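Protein synthesis inhibitor I (Hordeum vulgare, PDB 4FBC) is a plant ribosome-inactivating protein, named as an inhibitor of protein synthesis, and here holds adenosine monophosphate in a pocket. Local coordinates at residues A43-S46 against H47-P50. The protein carries 3 engineered substitutions. Numbering follows the deposited sequence.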
loop_
_atom_site.group_PDB
_atom_site.type_symbol
_atom_site.label_atom_id
_atom_site.label_comp_id
_atom_site.label_asym_id
_atom_site.label_seq_id
_atom_site.Cartn_x
_atom_site.Cartn_y
_atom_site.Cartn_z
ATOM N N ALA A 43 4.349 -16.909 9.926
ATOM C CA ALA A 43 4.663 -17.202 11.322
ATOM C C ALA A 43 4.228 -16.112 12.299
ATOM O O ALA A 43 4.440 -16.239 13.509
ATOM C CB ALA A 43 6.177 -17.468 11.485
ATOM N N HIS A 44 3.635 -15.040 11.787
ATOM C CA HIS A 44 3.314 -13.905 12.648
ATOM C C HIS A 44 2.012 -13.218 12.242
ATOM O O HIS A 44 1.978 -12.437 11.281
ATOM C CB HIS A 44 4.472 -12.887 12.626
ATOM C CG HIS A 44 4.342 -11.793 13.642
ATOM N ND1 HIS A 44 5.055 -10.615 13.563
ATOM C CD2 HIS A 44 3.581 -11.704 14.756
ATOM C CE1 HIS A 44 4.739 -9.846 14.592
ATOM N NE2 HIS A 44 3.849 -10.482 15.333
ATOM N N PHE A 45 0.943 -13.521 12.975
ATOM C CA PHE A 45 -0.319 -12.801 12.833
ATOM C C PHE A 45 -0.596 -12.060 14.128
ATOM O O PHE A 45 -0.048 -12.411 15.171
ATOM C CB PHE A 45 -1.474 -13.790 12.616
ATOM C CG PHE A 45 -1.501 -14.421 11.265
ATOM C CD1 PHE A 45 -0.620 -15.450 10.946
ATOM C CD2 PHE A 45 -2.457 -14.037 10.334
ATOM C CE1 PHE A 45 -0.669 -16.057 9.687
ATOM C CE2 PHE A 45 -2.508 -14.631 9.074
ATOM C CZ PHE A 45 -1.607 -15.644 8.754
ATOM N N SER A 46 -1.461 -11.046 14.071
ATOM C CA SER A 46 -1.946 -10.367 15.276
ATOM C C SER A 46 -3.456 -10.260 15.174
ATOM O O SER A 46 -3.956 -9.641 14.235
ATOM C CB SER A 46 -1.361 -8.951 15.375
ATOM O OG SER A 46 -1.812 -8.298 16.558
ATOM N N HIS A 47 -4.169 -10.852 16.137
ATOM C CA HIS A 47 -5.641 -10.876 16.130
ATOM C C HIS A 47 -6.170 -11.351 14.781
ATOM O O HIS A 47 -7.130 -10.789 14.225
ATOM C CB HIS A 47 -6.201 -9.495 16.497
ATOM C CG HIS A 47 -5.754 -9.014 17.843
ATOM N ND1 HIS A 47 -6.614 -8.885 18.913
ATOM C CD2 HIS A 47 -4.528 -8.658 18.298
ATOM C CE1 HIS A 47 -5.939 -8.456 19.967
ATOM N NE2 HIS A 47 -4.674 -8.312 19.621
ATOM N N ASN A 48 -5.522 -12.392 14.265
ATOM C CA ASN A 48 -5.864 -13.001 12.978
ATOM C C ASN A 48 -5.778 -12.042 11.786
ATOM O O ASN A 48 -6.445 -12.237 10.766
ATOM C CB ASN A 48 -7.237 -13.690 13.034
ATOM C CG ASN A 48 -7.415 -14.732 11.939
ATOM O OD1 ASN A 48 -6.434 -15.222 11.366
ATOM N ND2 ASN A 48 -8.668 -15.081 11.643
ATOM N N ARG A 49 -4.945 -11.012 11.920
ATOM C CA ARG A 49 -4.608 -10.156 10.793
ATOM C C ARG A 49 -3.147 -10.419 10.458
ATOM O O ARG A 49 -2.330 -10.625 11.365
ATOM C CB ARG A 49 -4.777 -8.674 11.145
ATOM C CG ARG A 49 -6.196 -8.260 11.514
ATOM C CD ARG A 49 -7.219 -8.731 10.476
ATOM N NE ARG A 49 -6.865 -8.320 9.119
ATOM C CZ ARG A 49 -7.277 -8.939 8.019
ATOM N NH1 ARG A 49 -8.073 -10.001 8.119
ATOM N NH2 ARG A 49 -6.900 -8.501 6.821
ATOM N N PRO A 50 -2.807 -10.408 9.162
ATOM C CA PRO A 50 -1.416 -10.693 8.783
ATOM C C PRO A 50 -0.440 -9.572 9.185
ATOM O O PRO A 50 -0.822 -8.399 9.260
ATOM C CB PRO A 50 -1.491 -10.834 7.259
ATOM C CG PRO A 50 -2.645 -9.957 6.852
ATOM C CD PRO A 50 -3.647 -10.075 7.999
#
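Ser46 and Arg49 close a beta hairpin with a two-residue turn through a reciprocal pair of backbone hydrogen bonds. The bond from Ser46 N to Arg49 O (2.9 Å) is nearly straight and lies in the carbonyl plane. Its counterpart, Arg49 N to Ser46 O, is equally short at 2.9 Å, but the donor stands well above the plane of the Ser46 carbonyl. His47 and Asn48 form the corner of the type I' turn, both with positive phi.

Beside this ladder, Phe45 and Pro50 make a non-hydrogen-bonded antiparallel pair whose side chains diverge. With CG beside its own backbone N (chi1 -73°), the Phe45 ring lies alongside the returning strand: CD2 lies 3.6 Å from Arg49 O, and CE2 approaches Pro50 CB at 4.3 Å, a loose apolar touch. The backbone of Asn48 borders the same ring near its plane.

The side chains of Ser46 and Arg49 lie on one face of the hairpin. There CB of Arg49 rests 3.3 Å from Ser46 O, and its bent chain brings the guanidinium back alongside Pro50, whose CD stands 3.6 Å above the guanidinium plane, offset toward its rim. Ser46 OG, turned opposite the backbone N (chi1 -179°), meets the His47 ring edge in plane, 3.2 Å from CD2.

Outer partners fix these polar ends: the carbonyls of Leu255 and Gly256 receive Arg49 NE and NH2, while Asp225 hydrogen-bonds Ser46 OG and Thr224 hydrogen-bonds His47 NE2. These last two bonds tie the hairpin, separate from the six-stranded mixed sheet, to helix 214-225, with His47 also touching helix 248-254.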